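PDB 4BG2: PatF from Prochloron didemni, which probably serves cyanobactin (patellamide) biosynthesis as a prenyltransferase-like protein. Local coordinates for residues M135-I140 against T173-F178; T258-G263 against R292-C297. All coordinates share one frame; numbering follows the deposited sequence. Where two conformers were deposited one is given.

In the fold
Both contacts reach one closed antiparallel barrel of ten strands, consistent with the ABBA fold of prenyltransferases, in which the barrel interior holds the active site. Contact 1 pairs two neighbouring strands, 133-140 and 173-181, in the middle of the strand order, its centre about 8 Å from the centre of the chain. The centre of contact 2 lies about 19 Å from that of the chain, where the loop before helix 261-272 meets the residues leading into strand 295-303, the last strand, which closes the barrel against strand 48-57. The contact centres are 25 Å apart and their nearest atoms about 9 Å apart, so the two do not touch and are related through the shared sheet. Tyr-137 and His-139 probably face the barrel interior.

Contact 1 (M135-I140 against T173-F178); sequences MLYIHI and TMVIGF
The Tyr-137 ring leans across the neighbouring strand, its CD1 atom 3.6 Å from Gly-177 CA and 3.7 Å from Val-175 CG1. Its first torsion (-73°) sets CG beside the backbone N, from where the ring meets the Gly-177 backbone obliquely. From Met-135, a selenomethionine, the bent chain brings CE over one face of the same ring and to 3.6 Å from Gly-177 CA. On this side of the sheet His-139 lies alongside Val-175, its ND1 3.9 Å from CG2. The other side is made of Leu-136, Ile-138, Ile-176 and Phe-178: Ile-138 CG1 reaches the edge of the Phe-178 ring in its plane, 3.7 Å from CE1, while Phe-103 and Phe-106 of helix 101-110 cover these residues. Farther along, Ile-140 CD1 meets Ile-176 CD1 at 3.9 Å. Antiparallel backbone bonds join the strands, among them the nearly straight Ile-138 N to Ile-176 O (2.7 Å, 170°) and Ile-140 N to Met-174 O (3.0 Å). In a prenyltransferase-like barrel the helix-covered side is the outer one, which probably turns Tyr-137 and His-139 inward. The polar bonds across the pair come from the backbone, while the side chains meet through van der Waals contact.

Contact 2 (T258-G263 against R292-C297); sequences TFNSLG and RLENFC
The loop 258-260 joins the residues leading into strand 295-303 through a single backbone bridge of Phe-259 with Leu-293, in which Leu-293 N donates to Thr-258 O (2.8 Å) and Asn-260 N to Leu-293 O (2.9 Å). Arg-292 runs over this bridge and bends at its third torsion (-75°), bringing NH1 back to Phe-259 O at 2.7 Å; the carbonyl oxygen sits at the guanidinium edge, near its plane. Thr-258 CG2 rests over one face of the same group. Asn-260 uses both ends of its amide. With chi1 at 68°, CG stands between the backbone N and carbonyl carbon, and OD1 accepts from Gly-263 N (3.0 Å) as the N-cap of helix 261-272. ND2 gives a straight bond, 170°, to Glu-294 OE1 (3.1 Å), arriving from above the carboxylate plane. The start of the capped helix packs against the beginning of the last barrel strand, and the disulfide Cys-275 to Cys-306 joins the chain just beyond the C-terminal ends of both. Phe-296 points toward the helix start: its CZ touches Gly-263 CA at 3.6 Å, and OD1 of Asn-260 lies at the ring edge. Phe-259 CD1 meets the same CZ at 4.0 Å, with Ile-281 of strand 276-284 against Phe-259.

Contact 1 (M135-I140 against T173-F178)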
HETATM    1  N   MSE A 135      -0.281   3.214  -8.143  1.00 22.39           N
HETATM    2  CA  MSE A 135       0.140   2.155  -7.239  1.00 23.36           C
HETATM    3  C   MSE A 135      -0.927   1.114  -7.256  1.00 21.71           C
HETATM    4  O   MSE A 135      -2.117   1.401  -7.098  1.00 21.96           O
HETATM    5  CB  MSE A 135       0.313   2.734  -5.825  1.00 26.20           C
HETATM    6  CG  MSE A 135       0.812   1.690  -4.819  1.00 27.57           C
HETATM    7 SE   MSE A 135       2.756   1.446  -5.005  1.00 34.78          SE
HETATM    8  CE  MSE A 135       2.752  -0.468  -5.373  1.00 30.68           C
ATOM      9  N   LEU A 136      -0.521  -0.118  -7.489  1.00 22.37           N
ATOM     10  CA  LEU A 136      -1.453  -1.229  -7.573  1.00 23.22           C
ATOM     11  C   LEU A 136      -0.930  -2.368  -6.714  1.00 22.72           C
ATOM     12  O   LEU A 136       0.179  -2.843  -6.918  1.00 23.21           O
ATOM     13  CB  LEU A 136      -1.581  -1.704  -9.014  1.00 24.54           C
ATOM     14  CG  LEU A 136      -1.961  -0.629 -10.049  1.00 26.23           C
ATOM     15  CD1 LEU A 136      -1.729  -1.109 -11.468  1.00 27.65           C
ATOM     16  CD2 LEU A 136      -3.403  -0.188  -9.919  1.00 26.47           C
ATOM     17  N   TYR A 137      -1.754  -2.836  -5.778  1.00 22.30           N
ATOM     18  CA  TYR A 137      -1.368  -3.946  -4.949  1.00 22.91           C
ATOM     19  C   TYR A 137      -2.243  -5.137  -5.287  1.00 22.77           C
ATOM     20  O   TYR A 137      -3.448  -4.989  -5.431  1.00 22.31           O
ATOM     21  CB  TYR A 137      -1.540  -3.585  -3.464  1.00 23.61           C
ATOM     22  CG  TYR A 137      -0.509  -2.619  -2.943  1.00 25.29           C
ATOM     23  CD1 TYR A 137       0.801  -3.037  -2.736  1.00 25.76           C
ATOM     24  CD2 TYR A 137      -0.840  -1.299  -2.623  1.00 25.62           C
ATOM     25  CE1 TYR A 137       1.761  -2.174  -2.234  1.00 27.01           C
ATOM     26  CE2 TYR A 137       0.126  -0.428  -2.126  1.00 26.68           C
ATOM     27  CZ  TYR A 137       1.422  -0.884  -1.936  1.00 26.96           C
ATOM     28  OH  TYR A 137       2.394  -0.057  -1.447  1.00 29.97           O
ATOM     29  N   ILE A 138      -1.627  -6.313  -5.360  1.00 21.70           N
ATOM     30  CA  ILE A 138      -2.345  -7.560  -5.449  1.00 23.36           C
ATOM     31  C   ILE A 138      -2.363  -8.174  -4.046  1.00 24.26           C
ATOM     32  O   ILE A 138      -1.312  -8.422  -3.459  1.00 24.36           O
ATOM     33  CB  ILE A 138      -1.631  -8.551  -6.397  1.00 24.63           C
ATOM     34  CG1 ILE A 138      -1.306  -7.904  -7.737  1.00 25.54           C
ATOM     35  CG2 ILE A 138      -2.428  -9.844  -6.567  1.00 25.42           C
ATOM     36  CD1 ILE A 138      -2.489  -7.565  -8.574  1.00 26.17           C
ATOM     37  N   HIS A 139      -3.550  -8.456  -3.528  1.00 26.34           N
ATOM     38  CA  HIS A 139      -3.693  -9.126  -2.238  1.00 29.42           C
ATOM     39  C   HIS A 139      -3.990 -10.606  -2.427  1.00 31.38           C
ATOM     40  O   HIS A 139      -4.981 -10.969  -3.038  1.00 30.59           O
ATOM     41  CB  HIS A 139      -4.788  -8.475  -1.423  1.00 30.30           C
ATOM     42  CG  HIS A 139      -4.433  -7.108  -0.970  1.00 31.25           C
ATOM     43  ND1 HIS A 139      -3.507  -6.877   0.022  1.00 33.68           N
ATOM     44  CD2 HIS A 139      -4.863  -5.890  -1.372  1.00 33.34           C
ATOM     45  CE1 HIS A 139      -3.391  -5.575   0.218  1.00 32.43           C
ATOM     46  NE2 HIS A 139      -4.191  -4.954  -0.627  1.00 32.69           N
ATOM     47  N   ILE A 140      -3.103 -11.434  -1.887  1.00 31.75           N
ATOM     48  CA  ILE A 140      -3.119 -12.866  -2.090  1.00 34.96           C
ATOM     49  C   ILE A 140      -3.838 -13.510  -0.917  1.00 36.34           C
ATOM     50  O   ILE A 140      -3.768 -12.994   0.193  1.00 34.92           O
ATOM     51  CB  ILE A 140      -1.667 -13.382  -2.183  1.00 36.89           C
ATOM     52  CG1 ILE A 140      -0.949 -12.707  -3.356  1.00 38.16           C
ATOM     53  CG2 ILE A 140      -1.619 -14.887  -2.341  1.00 38.74           C
ATOM     54  CD1 ILE A 140       0.558 -12.779  -3.265  1.00 39.95           C
ATOM     55  N   THR A 173       5.078 -14.307   0.761  1.00 32.98           N
ATOM     56  CA  THR A 173       4.575 -13.131   0.029  1.00 30.38           C
ATOM     57  C   THR A 173       3.065 -13.165   0.066  1.00 29.44           C
ATOM     58  O   THR A 173       2.435 -14.108  -0.396  1.00 29.18           O
ATOM     59  CB  THR A 173       5.123 -13.065  -1.416  1.00 31.22           C
ATOM     60  OG1 THR A 173       6.505 -12.740  -1.361  1.00 30.83           O
ATOM     61  CG2 THR A 173       4.429 -11.996  -2.257  1.00 31.26           C
HETATM   62  N   MSE A 174       2.484 -12.129   0.653  1.00 29.24           N
HETATM   63  CA  MSE A 174       1.033 -12.006   0.741  1.00 32.07           C
HETATM   64  C   MSE A 174       0.513 -10.807  -0.033  1.00 28.19           C
HETATM   65  O   MSE A 174      -0.662 -10.723  -0.300  1.00 27.39           O
HETATM   66  CB  MSE A 174       0.657 -11.858   2.209  1.00 33.70           C
HETATM   67  CG  MSE A 174      -0.595 -12.630   2.585  1.00 42.74           C
HETATM   68 SE   MSE A 174      -0.815 -12.386   4.553  1.00 50.24          SE
HETATM   69  CE  MSE A 174      -1.527 -10.549   4.449  1.00 46.91           C
ATOM     70  N   VAL A 175       1.388  -9.873  -0.365  1.00 27.95           N
ATOM     71  CA  VAL A 175       1.028  -8.720  -1.173  1.00 27.04           C
ATOM     72  C   VAL A 175       2.119  -8.526  -2.231  1.00 25.81           C
ATOM     73  O   VAL A 175       3.307  -8.658  -1.949  1.00 25.15           O
ATOM     74  CB  VAL A 175       0.937  -7.404  -0.340  1.00 27.85           C
ATOM     75  CG1 VAL A 175       0.262  -6.317  -1.149  1.00 27.55           C
ATOM     76  CG2 VAL A 175       0.199  -7.588   0.967  1.00 30.12           C
ATOM     77  N   ILE A 176       1.706  -8.157  -3.435  1.00 25.75           N
ATOM     78  CA  ILE A 176       2.625  -7.744  -4.487  1.00 25.56           C
ATOM     79  C   ILE A 176       2.244  -6.343  -4.959  1.00 25.40           C
ATOM     80  O   ILE A 176       1.096  -6.084  -5.309  1.00 26.43           O
ATOM     81  CB  ILE A 176       2.597  -8.725  -5.667  1.00 28.07           C
ATOM     82  CG1 ILE A 176       2.995 -10.123  -5.192  1.00 29.44           C
ATOM     83  CG2 ILE A 176       3.526  -8.241  -6.775  1.00 27.76           C
ATOM     84  CD1 ILE A 176       2.585 -11.226  -6.152  1.00 33.30           C
ATOM     85  N   GLY A 177       3.217  -5.431  -4.926  1.00 25.08           N
ATOM     86  CA  GLY A 177       3.042  -4.041  -5.332  1.00 24.35           C
ATOM     87  C   GLY A 177       3.632  -3.778  -6.708  1.00 24.21           C
ATOM     88  O   GLY A 177       4.690  -4.298  -7.046  1.00 24.22           O
ATOM     89  N   PHE A 178       2.914  -2.994  -7.506  1.00 22.83           N
ATOM     90  CA  PHE A 178       3.416  -2.524  -8.789  1.00 23.66           C
ATOM     91  C   PHE A 178       3.281  -1.023  -8.761  1.00 23.51           C
ATOM     92  O   PHE A 178       2.166  -0.520  -8.622  1.00 23.90           O
ATOM     93  CB  PHE A 178       2.555  -3.084  -9.923  1.00 23.75           C
ATOM     94  CG  PHE A 178       2.631  -4.567 -10.049  1.00 25.05           C
ATOM     95  CD1 PHE A 178       1.744  -5.380  -9.345  1.00 25.35           C
ATOM     96  CD2 PHE A 178       3.572  -5.170 -10.877  1.00 26.11           C
ATOM     97  CE1 PHE A 178       1.791  -6.745  -9.484  1.00 25.63           C
ATOM     98  CE2 PHE A 178       3.616  -6.540 -11.026  1.00 26.38           C
ATOM     99  CZ  PHE A 178       2.729  -7.332 -10.320  1.00 27.43           C
TER

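Contact 2 (T258-G263 against R292-C297)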
ATOM      1  N   THR A 258       8.838   7.010  17.931  1.00 40.97           N
ATOM      2  CA  THR A 258       8.955   8.440  18.218  1.00 42.82           C
ATOM      3  C   THR A 258       9.102   9.170  16.899  1.00 42.59           C
ATOM      4  O   THR A 258       9.941   8.806  16.071  1.00 44.80           O
ATOM      5  CB  THR A 258      10.194   8.721  19.099  1.00 45.17           C
ATOM      6  OG1 THR A 258      10.124   7.905  20.268  1.00 46.77           O
ATOM      7  CG2 THR A 258      10.279  10.184  19.504  1.00 45.56           C
ATOM      8  N   PHE A 259       8.282  10.192  16.688  1.00 44.60           N
ATOM      9  CA  PHE A 259       8.203  10.855  15.399  1.00 44.99           C
ATOM     10  C   PHE A 259       8.859  12.220  15.441  1.00 46.45           C
ATOM     11  O   PHE A 259       8.931  12.856  16.504  1.00 47.85           O
ATOM     12  CB  PHE A 259       6.741  11.061  14.987  1.00 45.91           C
ATOM     13  CG  PHE A 259       5.920   9.794  14.929  1.00 46.60           C
ATOM     14  CD1 PHE A 259       6.083   8.889  13.895  1.00 45.06           C
ATOM     15  CD2 PHE A 259       4.950   9.528  15.896  1.00 49.00           C
ATOM     16  CE1 PHE A 259       5.311   7.735  13.832  1.00 44.82           C
ATOM     17  CE2 PHE A 259       4.173   8.377  15.833  1.00 47.80           C
ATOM     18  CZ  PHE A 259       4.355   7.481  14.798  1.00 45.18           C
ATOM     19  N   ASN A 260       9.312  12.683  14.274  1.00 42.73           N
ATOM     20  CA  ASN A 260       9.602  14.090  14.097  1.00 42.83           C
ATOM     21  C   ASN A 260       8.280  14.867  14.180  1.00 43.45           C
ATOM     22  O   ASN A 260       7.231  14.280  14.411  1.00 44.39           O
ATOM     23  CB  ASN A 260      10.375  14.343  12.797  1.00 40.66           C
ATOM     24  CG  ASN A 260       9.545  14.073  11.547  1.00 38.56           C
ATOM     25  OD1 ASN A 260       8.368  13.732  11.625  1.00 35.46           O
ATOM     26  ND2 ASN A 260      10.153  14.291  10.386  1.00 37.58           N
ATOM     27  N   SER A 261       8.329  16.177  14.028  1.00 44.99           N
ATOM     28  CA  SER A 261       7.145  17.004  14.229  1.00 46.45           C
ATOM     29  C   SER A 261       5.993  16.666  13.266  1.00 44.71           C
ATOM     30  O   SER A 261       4.822  16.594  13.663  1.00 44.69           O
ATOM     31  CB  SER A 261       7.536  18.461  14.070  1.00 48.06           C
ATOM     32  OG  SER A 261       6.386  19.265  13.965  1.00 51.82           O
ATOM     33  N   LEU A 262       6.330  16.458  12.005  1.00 42.91           N
ATOM     34  CA  LEU A 262       5.324  16.067  11.018  1.00 41.51           C
ATOM     35  C   LEU A 262       4.615  14.753  11.356  1.00 39.44           C
ATOM     36  O   LEU A 262       3.424  14.612  11.094  1.00 38.56           O
ATOM     37  CB  LEU A 262       5.947  15.999   9.629  1.00 41.03           C
ATOM     38  CG  LEU A 262       6.149  17.331   8.904  1.00 43.32           C
ATOM     39  CD1 LEU A 262       6.806  17.090   7.558  1.00 42.57           C
ATOM     40  CD2 LEU A 262       4.825  18.071   8.749  1.00 44.13           C
ATOM     41  N   GLY A 263       5.339  13.793  11.934  1.00 40.05           N
ATOM     42  CA  GLY A 263       4.740  12.519  12.345  1.00 37.96           C
ATOM     43  C   GLY A 263       3.752  12.712  13.491  1.00 39.35           C
ATOM     44  O   GLY A 263       2.712  12.052  13.549  1.00 36.60           O
ATOM     45  N   ARG A 292      14.627   9.485  16.455  1.00 51.71           N
ATOM     46  CA  ARG A 292      13.371  10.029  16.005  1.00 51.11           C
ATOM     47  C   ARG A 292      13.186   9.676  14.534  1.00 48.81           C
ATOM     48  O   ARG A 292      14.153   9.719  13.758  1.00 48.09           O
ATOM     49  CB  ARG A 292      13.460  11.535  16.219  1.00 54.08           C
ATOM     50  CG  ARG A 292      12.161  12.301  16.172  1.00 56.94           C
ATOM     51  CD  ARG A 292      12.434  13.761  16.518  1.00 60.84           C
ATOM     52  NE  ARG A 292      12.657  13.902  17.959  1.00 62.14           N
ATOM     53  CZ  ARG A 292      11.697  13.916  18.888  1.00 65.21           C
ATOM     54  NH1 ARG A 292      10.414  13.807  18.553  1.00 65.00           N
ATOM     55  NH2 ARG A 292      12.024  14.034  20.173  1.00 67.11           N
ATOM     56  N   LEU A 293      11.959   9.306  14.156  1.00 44.76           N
ATOM     57  CA  LEU A 293      11.667   8.987  12.772  1.00 41.52           C
ATOM     58  C   LEU A 293      11.558  10.273  11.967  1.00 39.98           C
ATOM     59  O   LEU A 293      10.727  11.119  12.264  1.00 37.86           O
ATOM     60  CB  LEU A 293      10.369   8.184  12.646  1.00 41.62           C
ATOM     61  CG  LEU A 293      10.373   6.772  13.225  1.00 41.42           C
ATOM     62  CD1 LEU A 293       9.104   6.052  12.790  1.00 41.30           C
ATOM     63  CD2 LEU A 293      11.617   5.996  12.820  1.00 41.01           C
ATOM     64  N   GLU A 294      12.424  10.399  10.962  1.00 39.50           N
ATOM     65  CA  GLU A 294      12.439  11.543  10.053  1.00 39.75           C
ATOM     66  C   GLU A 294      11.968  11.148   8.645  1.00 36.85           C
ATOM     67  O   GLU A 294      11.415  11.978   7.912  1.00 34.96           O
ATOM     68  CB  GLU A 294      13.857  12.123   9.985  1.00 43.09           C
ATOM     69  CG  GLU A 294      14.316  12.809  11.278  1.00 46.74           C
ATOM     70  CD  GLU A 294      13.882  14.283  11.421  1.00 49.68           C
ATOM     71  OE1 GLU A 294      13.172  14.865  10.543  1.00 53.78           O
ATOM     72  OE2 GLU A 294      14.243  14.884  12.452  1.00 54.89           O
ATOM     73  N   ASN A 295      12.223   9.893   8.273  1.00 33.59           N
ATOM     74  CA  ASN A 295      11.943   9.387   6.958  1.00 31.51           C
ATOM     75  C   ASN A 295      11.103   8.123   7.072  1.00 29.72           C
ATOM     76  O   ASN A 295      11.597   7.078   7.499  1.00 27.73           O
ATOM     77  CB  ASN A 295      13.243   9.104   6.225  1.00 32.00           C
ATOM     78  CG  ASN A 295      14.088  10.349   6.055  1.00 34.49           C
ATOM     79  OD1 ASN A 295      13.719  11.251   5.315  1.00 36.20           O
ATOM     80  ND2 ASN A 295      15.224  10.408   6.752  1.00 34.98           N
ATOM     81  N   PHE A 296       9.834   8.239   6.706  1.00 27.47           N
ATOM     82  CA  PHE A 296       8.870   7.167   6.921  1.00 27.98           C
ATOM     83  C   PHE A 296       7.579   7.483   6.206  1.00 27.30           C
ATOM     84  O   PHE A 296       7.365   8.601   5.761  1.00 28.53           O
ATOM     85  CB  PHE A 296       8.568   6.956   8.427  1.00 29.27           C
ATOM     86  CG  PHE A 296       7.953   8.148   9.091  1.00 32.01           C
ATOM     87  CD1 PHE A 296       8.755   9.200   9.529  1.00 33.44           C
ATOM     88  CD2 PHE A 296       6.581   8.232   9.267  1.00 33.10           C
ATOM     89  CE1 PHE A 296       8.189  10.312  10.124  1.00 35.64           C
ATOM     90  CE2 PHE A 296       6.010   9.356   9.842  1.00 35.54           C
ATOM     91  CZ  PHE A 296       6.821  10.384  10.294  1.00 35.95           C
ATOM     92  N   CYS A 297       6.723   6.478   6.122  1.00 26.81           N
ATOM     93  CA  CYS A 297       5.366   6.639   5.625  0.50 27.00           C
ATOM     94  C   CYS A 297       4.376   6.246   6.688  1.00 26.57           C
ATOM     95  O   CYS A 297       4.567   5.253   7.364  1.00 28.72           O
ATOM     96  CB  CYS A 297       5.147   5.739   4.419  0.50 25.52           C
ATOM     97  SG  CYS A 297       5.857   6.405   2.938  0.50 25.56           S
TER